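Local atomic coordinates of probable E3 ubiquitin-protein ligase HERC1 (PDB entry 4QT6), a protein that probably transfers ubiquitin to substrate proteins through its HECT domain, and carries a SPRY domain, a fold widely used to bind other proteins. Residues G15-H20 with G148-I153; K25-A30 with W62-F67; Q40-I45 with G101-C106; T55-S60 with P138-Y143. All coordinates share one frame; numbering follows the deposited sequence. Where two conformers were deposited one is given.

How the interactions relate
Near the N terminus, strand 17-20 pairs with strand 150-154, so interaction 1 closes a loop of 127 residues that holds the other three contacts. Strand 26-30 comes next; in interaction 2 it meets the loop 62-67, which follows strand 55-60. Interaction 3 joins strand 38-47 to strand 103-109, and interaction 4 joins strand 55-60 to strand 137-142. Interactions 2, 3 and 4 cross one another along the chain, their segments alternating. Interactions 1 and 3 share the seven-stranded sheet through the neighbouring strands 150-154 and 38-47. Interaction 4 lies within the six-stranded sheet, interaction 2 covers its strand 26-30 with a loop, and the two sheets pack face to face, Trp41 and Phe43 meeting Val57, Val59 and Pro138.

Interaction 1: residues G15-H20 with G148-I153; sequences GQILTH and GEKVKI. With ARF (formamide), chain F.
His20 and Glu149 lie side by side and point the same way at one end of an antiparallel strand pair, which belongs to one sheet of the SPRY beta sandwich. Glu149 OE1 sits in the plane of the imidazole and accepts from His20 ND1 at 2.7 Å. The nitrogen approaches on the syn side of the carboxylate but out of its plane, and the ring and carboxylate planes are 30° apart. The histidine reaches this oxygen because its CG is trans to the backbone N (chi1 -176°), while the glutamate chain bends at chi2. His20 NE2 bonds to Gly24 O and Glu149 OE2 to Ser144 OG, so both groups are held against rotation; with acceptors at both ring nitrogens and a carboxylate at one of them, a protonated imidazole is probably favoured. On the face carrying Ile17, Thr19, Lys150 and Lys152, Lys150 runs alongside Thr19, its CG 3.4 Å from OG1, and Glu13 takes both polar ends. Ile17 CG1 lies 3.9 Å from Lys152 CB. Leu18 and Val151 form the hydrogen-bonded pair and turn to the other face, where they meet Phe142 and Val140. Ile153 CD1 lies 3.5 Å from the carbon of a formamide, which Gly1 N and Tyr39 OH also bind.

Interaction 2: residues K25-A30 with W62-F67; sequences KGYGLA and WPVHDF
The ring of Tyr27 has Val64 over one face and presents an edge to Phe67. Val64 CG1 lies 4.2 Å from the tyrosine centroid, 28° off the ring normal, a CH-pi contact. The pair with Phe67 is edge-to-face (T-shaped): Tyr27 CD2 comes down on the phenylalanine face 3.5 Å from CG, the centroids are 5.0 Å apart and the planes stand at 64°. At the edge of Phe67, Lys25 O lies 3.6 Å from CE2. Trp62 turns its own edge to Tyr27, with CZ3 3.8 Å from OH, while Leu29 CD2 approaches CE3 obliquely at the same distance. Here strand 26-30 of the six-stranded sheet in the SPRY sandwich is covered by the loop that links strands 55-60 and 75-79. Tyr27 and Leu29, alternate residues of the strand, both turn toward this loop, and Met75 of strand 75-79 also touches Tyr27, Val64 and Phe67. With chi1 at 66°, Phe67 CG sits between its backbone N and carbonyl carbon, and the ring is thereby set across the tyrosine edge. Exchanging Phe67 for an alanine would probably open a gap beside Tyr27 CD2 and CE2 and set the tyrosine ring freer to turn. Farther along the strand, Lys25 CB packs 3.9 Å from Phe67 CE2.

Interaction 3: residues Q40-I45 with G101-C106; sequences QWKFYI and GDFITC. With ARF (formamide), chain E.
Trp41 and Cys106 make the tight end of this antiparallel pair, on the face turned to the interior of the SPRY sandwich. Cys106 CB lies over the six-membered ring, 3.5 Å from its centroid and 15° off the normal, and SG reaches on to Phe43 CD2 at 3.7 Å. The indole lies across the cysteine because chi1 of 74° sets CG between backbone N and carbonyl carbon. Putting a serine at Trp41 is likely to leave Cys106 CB without its aromatic cover and to open a gap between the sheets. The other face is looser and partly open to solvent. There Tyr44 CD1 stands over the centre of the Phe103 ring, planes oblique at 44°, and a formamide lies at that ring's edge. Lys42 runs beside Thr105, its CE 3.4 Å from OG1, and its NZ bonds to Met158 O. Strand 38-47 is flanked here by strands 103-109 and 150-154, while Pro138 and Val140 of strand 137-142 pack from the opposing sheet.

Interaction 4: residues T55-S60 with P138-Y143; sequences TCVGVS and PCVMFY. With ARF (formamide), chain B.
Chi1 of Tyr143 (57°) puts its CG between backbone N and carbonyl carbon, and that of Cys56 (-63°) sets SG anti to the carbonyl carbon; together they bring the sulfur to the edge of the tyrosine ring, 4.0 Å from CE2. On the other face of the strand pair, Thr55 and Phe142 run side by side. Thr55 OG1 meets the phenylalanine ring at its edge, 3.4 Å from CE1, and bonds to Glu48 OE1. Val57 and Val140 share this face, which packs on Phe43 and Val151 of the opposing sheet. The two strands are antiparallel neighbours in the middle of the six-stranded sheet of the SPRY sandwich, close to the centre of the domain, and their short axes are twisted to 132°. Cys56 and Met141 exchange a pair of backbone bonds, with Cys56 N 2.9 Å from Met141 O, and Gly58 and Cys139 exchange another. Cys139 SG tucks under the backbone of the partner strand, 3.4 Å from Val59 C. Met141 is a selenomethionine in two conformers, which makes its very short approach to Cys56 doubtful. The hydroxyl of Tyr143 is gripped several times: it donates to a formamide O at 2.6 Å, receives a bond from Arg79 NE, and accepts from a water at 2.8 Å. The same water also donates to Thr55 O, and the formamide is bound further by Asn52, Glu53 and Arg79.

Interaction 1: residues G15-H20 with G148-I153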
loop_
_atom_site.group_PDB
_atom_site.type_symbol
_atom_site.label_atom_id
_atom_site.label_comp_id
_atom_site.label_asym_id
_atom_site.label_seq_id
_atom_site.Cartn_x
_atom_site.Cartn_y
_atom_site.Cartn_z
ATOM N N GLY A 15 -7.621 -5.342 -14.086
ATOM C CA GLY A 15 -8.005 -4.150 -13.353
ATOM C C GLY A 15 -7.769 -4.143 -11.852
ATOM O O GLY A 15 -7.317 -3.129 -11.312
ATOM N N GLN A 16 -8.100 -5.245 -11.187
ATOM C CA GLN A 16 -8.199 -5.336 -9.718
ATOM C C GLN A 16 -6.887 -5.727 -9.064
ATOM O O GLN A 16 -6.742 -5.602 -7.848
ATOM C CB GLN A 16 -9.221 -6.433 -9.336
ATOM C CG GLN A 16 -10.611 -6.338 -9.959
ATOM C CD GLN A 16 -11.518 -7.518 -9.561
ATOM O OE1 GLN A 16 -11.050 -8.576 -9.110
ATOM N NE2 GLN A 16 -12.813 -7.356 -9.762
ATOM N N ILE A 17 -5.962 -6.278 -9.838
ATOM C CA ILE A 17 -4.735 -6.827 -9.273
ATOM C C ILE A 17 -3.519 -6.109 -9.818
ATOM O O ILE A 17 -3.449 -5.781 -11.008
ATOM C CB ILE A 17 -4.655 -8.352 -9.513
ATOM C CG1 ILE A 17 -5.696 -9.040 -8.608
ATOM C CG2 ILE A 17 -3.271 -8.946 -9.252
ATOM C CD1 ILE A 17 -5.974 -10.466 -9.008
ATOM N N LEU A 18 -2.552 -5.864 -8.933
ATOM C CA LEU A 18 -1.270 -5.337 -9.342
ATOM C C LEU A 18 -0.252 -6.451 -9.182
ATOM O O LEU A 18 -0.112 -7.040 -8.090
ATOM C CB LEU A 18 -0.860 -4.121 -8.497
ATOM C CG LEU A 18 0.408 -3.412 -8.973
ATOM C CD1 LEU A 18 0.117 -2.590 -10.206
ATOM C CD2 LEU A 18 0.979 -2.531 -7.855
ATOM N N THR A 19 0.454 -6.735 -10.274
ATOM C CA THR A 19 1.449 -7.789 -10.301
ATOM C C THR A 19 2.832 -7.206 -10.503
ATOM O O THR A 19 3.034 -6.391 -11.401
ATOM C CB THR A 19 1.116 -8.793 -11.433
ATOM O OG1 THR A 19 -0.153 -9.393 -11.157
ATOM C CG2 THR A 19 2.211 -9.864 -11.570
ATOM N N HIS A 20 3.789 -7.637 -9.677
ATOM C CA HIS A 20 5.140 -7.132 -9.766
ATOM C C HIS A 20 5.761 -7.746 -11.018
ATOM O O HIS A 20 5.744 -8.966 -11.176
ATOM C CB HIS A 20 5.940 -7.519 -8.533
ATOM C CG HIS A 20 7.309 -6.946 -8.502
ATOM N ND1 HIS A 20 8.300 -7.434 -7.673
ATOM C CD2 HIS A 20 7.865 -5.919 -9.189
ATOM C CE1 HIS A 20 9.395 -6.718 -7.840
ATOM N NE2 HIS A 20 9.169 -5.814 -8.772
ATOM N N GLY A 148 6.715 -11.156 -9.519
ATOM C CA GLY A 148 5.783 -12.219 -9.150
ATOM C C GLY A 148 4.732 -11.982 -8.099
ATOM O O GLY A 148 3.707 -12.685 -8.069
ATOM N N GLU A 149 4.989 -11.049 -7.193
ATOM C CA GLU A 149 4.032 -10.794 -6.125
ATOM C C GLU A 149 2.768 -10.235 -6.746
ATOM O O GLU A 149 2.836 -9.598 -7.788
ATOM C CB GLU A 149 4.550 -9.778 -5.116
ATOM C CG GLU A 149 5.801 -10.158 -4.334
ATOM C CD GLU A 149 7.081 -9.757 -5.026
ATOM O OE1 GLU A 149 7.049 -9.340 -6.194
ATOM O OE2 GLU A 149 8.141 -9.867 -4.392
ATOM N N LYS A 150 1.629 -10.462 -6.094
ATOM C CA LYS A 150 0.338 -9.956 -6.573
ATOM C C LYS A 150 -0.526 -9.458 -5.426
ATOM O O LYS A 150 -0.661 -10.136 -4.405
ATOM C CB LYS A 150 -0.447 -11.035 -7.340
ATOM C CG LYS A 150 0.223 -11.545 -8.594
ATOM C CD LYS A 150 -0.735 -12.463 -9.334
ATOM C CE LYS A 150 -0.026 -13.129 -10.511
ATOM N NZ LYS A 150 -0.947 -13.588 -11.583
ATOM N N VAL A 151 -1.096 -8.269 -5.588
ATOM C CA VAL A 151 -1.989 -7.674 -4.573
ATOM C C VAL A 151 -3.279 -7.229 -5.239
ATOM O O VAL A 151 -3.251 -6.555 -6.277
ATOM C CB VAL A 151 -1.311 -6.459 -3.883
ATOM C CG1 VAL A 151 -2.216 -5.812 -2.831
ATOM C CG2 VAL A 151 0.010 -6.876 -3.248
ATOM N N LYS A 152 -4.403 -7.562 -4.616
ATOM C CA LYS A 152 -5.709 -7.152 -5.076
ATOM C C LYS A 152 -6.220 -5.966 -4.261
ATOM O O LYS A 152 -6.117 -5.972 -3.030
ATOM C CB LYS A 152 -6.683 -8.324 -4.936
ATOM C CG LYS A 152 -8.098 -8.031 -5.392
ATOM C CD LYS A 152 -8.955 -9.282 -5.406
ATOM C CE LYS A 152 -10.376 -8.943 -5.811
ATOM N NZ LYS A 152 -11.204 -10.138 -6.130
ATOM N N ILE A 153 -6.800 -4.984 -4.945
ATOM C CA ILE A 153 -7.494 -3.912 -4.253
ATOM C C ILE A 153 -8.995 -4.235 -4.196
ATOM O O ILE A 153 -9.582 -4.641 -5.200
ATOM C CB ILE A 153 -7.162 -2.519 -4.879
ATOM C CG1 ILE A 153 -7.630 -1.388 -3.950
ATOM C CG2 ILE A 153 -7.715 -2.376 -6.281
ATOM C CD1 ILE A 153 -7.130 -0.010 -4.369
HETATM N N ARF F . -9.902 2.418 -4.743
HETATM C C ARF F . -10.201 1.269 -5.374
HETATM O O ARF F . -9.733 1.068 -6.492
#

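Interaction 2: residues K25-A30 with W62-F67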
loop_
_atom_site.group_PDB
_atom_site.type_symbol
_atom_site.label_atom_id
_atom_site.label_comp_id
_atom_site.label_asym_id
_atom_site.label_seq_id
_atom_site.Cartn_x
_atom_site.Cartn_y
_atom_site.Cartn_z
ATOM N N LYS A 25 12.556 -3.078 -8.681
ATOM C CA LYS A 25 11.579 -2.557 -7.717
ATOM C C LYS A 25 10.522 -1.717 -8.431
ATOM O O LYS A 25 10.773 -1.106 -9.478
ATOM C CB LYS A 25 12.279 -1.737 -6.643
ATOM C CG LYS A 25 13.305 -2.526 -5.840
ATOM C CD LYS A 25 13.830 -1.676 -4.706
ATOM C CE LYS A 25 15.043 -2.276 -4.027
ATOM N NZ LYS A 25 15.428 -1.387 -2.899
ATOM N N GLY A 26 9.311 -1.664 -7.866
ATOM C CA GLY A 26 8.231 -0.995 -8.584
ATOM C C GLY A 26 7.068 -0.599 -7.699
ATOM O O GLY A 26 7.084 -0.873 -6.501
ATOM N N TYR A 27 6.060 0.018 -8.315
ATOM C CA TYR A 27 4.856 0.449 -7.594
ATOM C C TYR A 27 3.672 0.522 -8.537
ATOM O O TYR A 27 3.813 0.549 -9.761
ATOM C CB TYR A 27 5.060 1.823 -6.936
ATOM C CG TYR A 27 5.278 2.933 -7.930
ATOM C CD1 TYR A 27 4.211 3.525 -8.583
ATOM C CD2 TYR A 27 6.550 3.344 -8.264
ATOM C CE1 TYR A 27 4.408 4.493 -9.543
ATOM C CE2 TYR A 27 6.755 4.335 -9.186
ATOM C CZ TYR A 27 5.692 4.895 -9.838
ATOM O OH TYR A 27 5.886 5.890 -10.770
ATOM N N GLY A 28 2.502 0.591 -7.933
ATOM C CA GLY A 28 1.300 0.942 -8.658
ATOM C C GLY A 28 0.283 1.621 -7.756
ATOM O O GLY A 28 0.091 1.221 -6.613
ATOM N N LEU A 29 -0.341 2.647 -8.311
ATOM C CA LEU A 29 -1.416 3.396 -7.669
ATOM C C LEU A 29 -2.779 3.064 -8.244
ATOM O O LEU A 29 -2.915 2.717 -9.426
ATOM C CB LEU A 29 -1.200 4.907 -7.814
ATOM C CG LEU A 29 -0.210 5.568 -6.839
ATOM C CD1 LEU A 29 1.199 4.980 -6.887
ATOM C CD2 LEU A 29 -0.188 7.057 -7.146
ATOM N N ALA A 30 -3.791 3.256 -7.406
ATOM C CA ALA A 30 -5.171 3.112 -7.826
ATOM C C ALA A 30 -5.562 4.213 -8.800
ATOM O O ALA A 30 -4.940 5.284 -8.865
ATOM C CB ALA A 30 -6.089 3.116 -6.631
ATOM N N TRP A 62 0.816 11.597 -6.277
ATOM C CA TRP A 62 1.140 11.469 -7.688
ATOM C C TRP A 62 1.500 12.857 -8.223
ATOM O O TRP A 62 0.749 13.797 -7.971
ATOM C CB TRP A 62 -0.047 10.913 -8.449
ATOM C CG TRP A 62 0.261 10.692 -9.892
ATOM C CD1 TRP A 62 -0.214 11.405 -10.949
ATOM C CD2 TRP A 62 1.116 9.682 -10.434
ATOM N NE1 TRP A 62 0.306 10.907 -12.122
ATOM C CE2 TRP A 62 1.120 9.847 -11.830
ATOM C CE3 TRP A 62 1.872 8.659 -9.874
ATOM C CZ2 TRP A 62 1.856 9.025 -12.670
ATOM C CZ3 TRP A 62 2.600 7.844 -10.705
ATOM C CH2 TRP A 62 2.576 8.024 -12.087
ATOM N N PRO A 63 2.616 13.013 -8.953
ATOM C CA PRO A 63 3.560 11.972 -9.354
ATOM C C PRO A 63 4.448 11.433 -8.235
ATOM O O PRO A 63 4.542 12.024 -7.169
ATOM C CB PRO A 63 4.441 12.697 -10.393
ATOM C CG PRO A 63 4.394 14.115 -9.970
ATOM C CD PRO A 63 2.981 14.329 -9.509
ATOM N N VAL A 64 5.041 10.276 -8.486
ATOM C CA VAL A 64 5.978 9.634 -7.582
ATOM C C VAL A 64 7.390 10.028 -8.019
ATOM O O VAL A 64 7.766 9.840 -9.188
ATOM C CB VAL A 64 5.817 8.101 -7.646
ATOM C CG1 VAL A 64 6.951 7.373 -6.931
ATOM C CG2 VAL A 64 4.472 7.715 -7.039
ATOM N N HIS A 65 8.158 10.591 -7.091
ATOM C CA HIS A 65 9.583 10.870 -7.333
ATOM C C HIS A 65 10.517 9.931 -6.582
ATOM O O HIS A 65 11.635 9.678 -7.037
ATOM C CB HIS A 65 9.889 12.311 -6.942
ATOM C CG HIS A 65 9.150 13.315 -7.766
ATOM N ND1 HIS A 65 8.205 14.163 -7.236
ATOM C CD2 HIS A 65 9.189 13.580 -9.092
ATOM C CE1 HIS A 65 7.700 14.917 -8.196
ATOM N NE2 HIS A 65 8.284 14.584 -9.331
ATOM N N ASP A 66 10.081 9.442 -5.428
ATOM C CA ASP A 66 10.845 8.533 -4.609
ATOM C C ASP A 66 9.894 7.434 -4.179
ATOM O O ASP A 66 8.861 7.732 -3.573
ATOM C CB ASP A 66 11.387 9.284 -3.382
ATOM C CG ASP A 66 12.247 8.418 -2.482
ATOM O OD1 ASP A 66 12.356 7.194 -2.701
ATOM O OD2 ASP A 66 12.799 8.958 -1.494
ATOM N N PHE A 67 10.181 6.189 -4.569
ATOM C CA PHE A 67 9.417 5.039 -4.089
ATOM C C PHE A 67 10.231 4.036 -3.291
ATOM O O PHE A 67 9.788 2.936 -3.072
ATOM C CB PHE A 67 8.627 4.353 -5.236
ATOM C CG PHE A 67 9.475 3.683 -6.301
ATOM C CD1 PHE A 67 9.900 4.383 -7.408
ATOM C CD2 PHE A 67 9.707 2.321 -6.252
ATOM C CE1 PHE A 67 10.631 3.747 -8.416
ATOM C CE2 PHE A 67 10.436 1.678 -7.243
ATOM C CZ PHE A 67 10.893 2.393 -8.326
#

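Interaction 3: residues Q40-I45 with G101-C106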
loop_
_atom_site.group_PDB
_atom_site.type_symbol
_atom_site.label_atom_id
_atom_site.label_comp_id
_atom_site.label_asym_id
_atom_site.label_seq_id
_atom_site.Cartn_x
_atom_site.Cartn_y
_atom_site.Cartn_z
ATOM N N GLN A 40 -12.287 4.133 3.172
ATOM C CA GLN A 40 -11.810 2.851 3.673
ATOM C C GLN A 40 -11.829 1.814 2.523
ATOM O O GLN A 40 -12.761 1.796 1.713
ATOM C CB GLN A 40 -12.729 2.433 4.810
ATOM C CG GLN A 40 -12.234 1.302 5.664
ATOM C CD GLN A 40 -13.150 1.025 6.845
ATOM O OE1 GLN A 40 -13.801 1.928 7.371
ATOM N NE2 GLN A 40 -13.232 -0.228 7.235
ATOM N N TRP A 41 -10.805 0.971 2.461
ATOM C CA TRP A 41 -10.744 -0.104 1.473
ATOM C C TRP A 41 -9.842 -1.216 2.018
ATOM O O TRP A 41 -9.284 -1.093 3.119
ATOM C CB TRP A 41 -10.245 0.403 0.110
ATOM C CG TRP A 41 -8.792 0.685 0.119
ATOM C CD1 TRP A 41 -7.811 -0.113 -0.379
ATOM C CD2 TRP A 41 -8.132 1.849 0.646
ATOM N NE1 TRP A 41 -6.600 0.458 -0.185
ATOM C CE2 TRP A 41 -6.759 1.673 0.421
ATOM C CE3 TRP A 41 -8.577 3.031 1.259
ATOM C CZ2 TRP A 41 -5.798 2.606 0.812
ATOM C CZ3 TRP A 41 -7.629 3.963 1.668
ATOM C CH2 TRP A 41 -6.245 3.744 1.436
ATOM N N LYS A 42 -9.690 -2.297 1.253
ATOM C CA LYS A 42 -8.803 -3.373 1.645
ATOM C C LYS A 42 -7.834 -3.751 0.542
ATOM O O LYS A 42 -8.120 -3.598 -0.628
ATOM C CB LYS A 42 -9.595 -4.624 2.060
ATOM C CG LYS A 42 -10.482 -4.411 3.260
ATOM C CD LYS A 42 -11.208 -5.673 3.642
ATOM C CE LYS A 42 -12.008 -5.471 4.909
ATOM N NZ LYS A 42 -12.948 -6.601 5.121
ATOM N N PHE A 43 -6.644 -4.180 0.952
ATOM C CA PHE A 43 -5.750 -4.915 0.072
ATOM C C PHE A 43 -5.778 -6.368 0.466
ATOM O O PHE A 43 -5.822 -6.682 1.657
ATOM C CB PHE A 43 -4.328 -4.392 0.177
ATOM C CG PHE A 43 -4.120 -3.045 -0.466
ATOM C CD1 PHE A 43 -4.269 -2.898 -1.834
ATOM C CD2 PHE A 43 -3.706 -1.967 0.272
ATOM C CE1 PHE A 43 -4.056 -1.677 -2.442
ATOM C CE2 PHE A 43 -3.470 -0.739 -0.340
ATOM C CZ PHE A 43 -3.619 -0.612 -1.688
ATOM N N TYR A 44 -5.759 -7.254 -0.535
ATOM C CA TYR A 44 -5.711 -8.689 -0.301
ATOM C C TYR A 44 -4.441 -9.204 -0.969
ATOM O O TYR A 44 -4.179 -8.916 -2.154
ATOM C CB TYR A 44 -6.946 -9.364 -0.872
ATOM C CG TYR A 44 -6.873 -10.856 -0.799
ATOM C CD1 TYR A 44 -6.995 -11.508 0.421
ATOM C CD2 TYR A 44 -6.655 -11.612 -1.941
ATOM C CE1 TYR A 44 -6.923 -12.893 0.497
ATOM C CE2 TYR A 44 -6.567 -12.994 -1.870
ATOM C CZ TYR A 44 -6.704 -13.620 -0.644
ATOM O OH TYR A 44 -6.647 -15.001 -0.554
ATOM N N ILE A 45 -3.627 -9.924 -0.205
ATOM C CA ILE A 45 -2.338 -10.393 -0.713
ATOM C C ILE A 45 -2.525 -11.716 -1.477
ATOM O O ILE A 45 -2.687 -12.803 -0.896
ATOM C CB ILE A 45 -1.253 -10.523 0.385
ATOM C CG1 ILE A 45 -1.214 -9.277 1.295
ATOM C CG2 ILE A 45 0.098 -10.785 -0.245
ATOM C CD1 ILE A 45 -0.945 -7.967 0.611
ATOM N N GLY A 101 -2.666 -14.270 1.435
ATOM C CA GLY A 101 -3.938 -14.676 1.997
ATOM C C GLY A 101 -4.510 -13.762 3.063
ATOM O O GLY A 101 -5.660 -13.960 3.490
ATOM N N ASP A 102 -3.742 -12.757 3.482
ATOM C CA ASP A 102 -4.223 -11.759 4.439
ATOM C C ASP A 102 -4.888 -10.562 3.739
ATOM O O ASP A 102 -4.561 -10.208 2.576
ATOM C CB ASP A 102 -3.078 -11.222 5.309
ATOM C CG ASP A 102 -2.506 -12.269 6.256
ATOM O OD1 ASP A 102 -3.292 -13.116 6.720
ATOM O OD2 ASP A 102 -1.284 -12.208 6.551
ATOM N N PHE A 103 -5.831 -9.979 4.462
ATOM C CA PHE A 103 -6.451 -8.685 4.141
ATOM C C PHE A 103 -5.905 -7.602 5.032
ATOM O O PHE A 103 -5.801 -7.805 6.250
ATOM C CB PHE A 103 -7.952 -8.697 4.412
ATOM C CG PHE A 103 -8.756 -9.493 3.441
ATOM C CD1 PHE A 103 -9.012 -10.833 3.679
ATOM C CD2 PHE A 103 -9.322 -8.892 2.328
ATOM C CE1 PHE A 103 -9.785 -11.570 2.791
ATOM C CE2 PHE A 103 -10.096 -9.609 1.453
ATOM C CZ PHE A 103 -10.331 -10.954 1.683
ATOM N N ILE A 104 -5.589 -6.440 4.445
ATOM C CA ILE A 104 -5.220 -5.247 5.219
ATOM C C ILE A 104 -6.288 -4.200 4.933
ATOM O O ILE A 104 -6.432 -3.743 3.824
ATOM C CB ILE A 104 -3.803 -4.714 4.876
ATOM C CG1 ILE A 104 -2.731 -5.771 5.176
ATOM C CG2 ILE A 104 -3.526 -3.396 5.605
ATOM C CD1 ILE A 104 -2.685 -6.197 6.632
ATOM N N THR A 105 -7.037 -3.832 5.959
ATOM C CA THR A 105 -7.952 -2.707 5.876
ATOM C C THR A 105 -7.157 -1.426 6.014
ATOM O O THR A 105 -6.323 -1.296 6.923
ATOM C CB THR A 105 -8.999 -2.763 7.001
ATOM O OG1 THR A 105 -9.729 -4.004 6.922
ATOM C CG2 THR A 105 -9.952 -1.588 6.929
ATOM N N CYS A 106 -7.432 -0.468 5.136
ATOM C CA CYS A 106 -6.774 0.821 5.153
ATOM C C CYS A 106 -7.852 1.860 5.363
ATOM O O CYS A 106 -8.894 1.824 4.708
ATOM C CB CYS A 106 -6.068 1.082 3.817
ATOM S SG CYS A 106 -4.947 -0.257 3.311
HETATM N N ARF E . -11.369 -14.877 1.954
HETATM C C ARF E . -10.916 -14.540 0.738
HETATM O O ARF E . -11.629 -13.865 0.034
#

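Interaction 4: residues T55-S60 with P138-Y143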
loop_
_atom_site.group_PDB
_atom_site.type_symbol
_atom_site.label_atom_id
_atom_site.label_comp_id
_atom_site.label_asym_id
_atom_site.label_seq_id
_atom_site.Cartn_x
_atom_site.Cartn_y
_atom_site.Cartn_z
ATOM N N THR A 55 6.603 -6.811 -0.307
ATOM C CA THR A 55 5.498 -5.864 -0.532
ATOM C C THR A 55 5.342 -4.861 0.598
ATOM O O THR A 55 5.454 -5.227 1.785
ATOM C CB THR A 55 4.189 -6.651 -0.607
ATOM O OG1 THR A 55 4.261 -7.562 -1.706
ATOM C CG2 THR A 55 2.963 -5.736 -0.771
ATOM N N CYS A 56 4.991 -3.631 0.229
ATOM C CA CYS A 56 4.405 -2.664 1.164
ATOM C C CYS A 56 3.091 -2.184 0.577
ATOM O O CYS A 56 2.960 -2.133 -0.642
ATOM C CB CYS A 56 5.268 -1.436 1.353
ATOM S SG CYS A 56 6.906 -1.743 2.073
ATOM N N VAL A 57 2.136 -1.826 1.432
ATOM C CA VAL A 57 0.869 -1.230 0.976
ATOM C C VAL A 57 0.661 0.093 1.651
ATOM O O VAL A 57 1.238 0.350 2.690
ATOM C CB VAL A 57 -0.328 -2.157 1.241
ATOM C CG1 VAL A 57 -0.062 -3.523 0.622
ATOM C CG2 VAL A 57 -0.656 -2.301 2.739
ATOM N N GLY A 58 -0.146 0.958 1.062
ATOM C CA GLY A 58 -0.433 2.214 1.724
ATOM C C GLY A 58 -1.066 3.203 0.784
ATOM O O GLY A 58 -1.972 2.844 0.025
ATOM N N VAL A 59 -0.623 4.454 0.872
ATOM C CA VAL A 59 -1.094 5.520 -0.012
ATOM C C VAL A 59 0.086 6.334 -0.546
ATOM O O VAL A 59 1.165 6.342 0.063
ATOM C CB VAL A 59 -2.104 6.452 0.698
ATOM C CG1 VAL A 59 -3.397 5.704 0.982
ATOM C CG2 VAL A 59 -1.512 7.035 1.975
ATOM N N SER A 60 -0.132 6.977 -1.682
ATOM C CA SER A 60 0.897 7.740 -2.386
ATOM C C SER A 60 0.348 9.015 -2.994
ATOM O O SER A 60 -0.801 9.074 -3.471
ATOM C CB SER A 60 1.497 6.910 -3.512
ATOM O OG SER A 60 2.595 7.577 -4.116
ATOM N N PRO A 138 -4.607 5.088 -2.976
ATOM C CA PRO A 138 -4.174 3.741 -2.567
ATOM C C PRO A 138 -3.034 3.223 -3.437
ATOM O O PRO A 138 -3.026 3.464 -4.652
ATOM C CB PRO A 138 -5.442 2.901 -2.744
ATOM C CG PRO A 138 -6.550 3.876 -2.560
ATOM C CD PRO A 138 -6.076 5.169 -3.151
ATOM N N CYS A 139 -2.050 2.575 -2.828
ATOM C CA CYS A 139 -0.878 2.080 -3.564
ATOM C C CYS A 139 -0.276 0.842 -2.982
ATOM O O CYS A 139 -0.486 0.508 -1.835
ATOM C CB CYS A 139 0.221 3.134 -3.645
ATOM S SG CYS A 139 1.085 3.461 -2.110
ATOM N N VAL A 140 0.514 0.191 -3.821
ATOM C CA VAL A 140 1.299 -0.978 -3.478
ATOM C C VAL A 140 2.681 -0.712 -4.035
ATOM O O VAL A 140 2.812 -0.149 -5.126
ATOM C CB VAL A 140 0.678 -2.238 -4.118
ATOM C CG1 VAL A 140 1.561 -3.448 -3.916
ATOM C CG2 VAL A 140 -0.714 -2.473 -3.554
HETATM N N MSE A 141 3.710 -1.099 -3.284
HETATM C CA MSE A 141 5.102 -0.987 -3.745
HETATM C C MSE A 141 5.777 -2.315 -3.503
HETATM O O MSE A 141 5.493 -2.965 -2.500
HETATM C CB MSE A 141 5.739 0.154 -2.944
HETATM C CG MSE A 141 7.145 0.592 -3.345
HETATM SE SE MSE A 141 8.572 -0.483 -2.496
HETATM C CE MSE A 141 7.736 -0.998 -0.796
ATOM N N PHE A 142 6.665 -2.718 -4.410
ATOM C CA PHE A 142 7.459 -3.920 -4.241
ATOM C C PHE A 142 8.941 -3.563 -4.233
ATOM O O PHE A 142 9.414 -2.899 -5.155
ATOM C CB PHE A 142 7.181 -4.880 -5.391
ATOM C CG PHE A 142 5.728 -5.225 -5.574
ATOM C CD1 PHE A 142 5.062 -6.054 -4.665
ATOM C CD2 PHE A 142 5.033 -4.751 -6.688
ATOM C CE1 PHE A 142 3.730 -6.368 -4.851
ATOM C CE2 PHE A 142 3.685 -5.070 -6.878
ATOM C CZ PHE A 142 3.046 -5.868 -5.953
ATOM N N TYR A 143 9.651 -3.993 -3.191
ATOM C CA TYR A 143 11.095 -3.720 -3.085
ATOM C C TYR A 143 11.943 -4.916 -3.430
ATOM O O TYR A 143 13.185 -4.831 -3.388
ATOM C CB TYR A 143 11.485 -3.149 -1.715
ATOM C CG TYR A 143 11.105 -4.000 -0.536
ATOM C CD1 TYR A 143 11.902 -5.058 -0.132
ATOM C CD2 TYR A 143 9.940 -3.757 0.177
ATOM C CE1 TYR A 143 11.548 -5.847 0.930
ATOM C CE2 TYR A 143 9.582 -4.539 1.262
ATOM C CZ TYR A 143 10.403 -5.568 1.656
ATOM O OH TYR A 143 10.055 -6.326 2.736
HETATM N N ARF B . 11.913 -9.992 3.088
HETATM C C ARF B . 12.424 -8.960 3.757
HETATM O O ARF B . 11.952 -7.840 3.635
HETATM O O HOH W 1 7.383 -6.998 2.744
#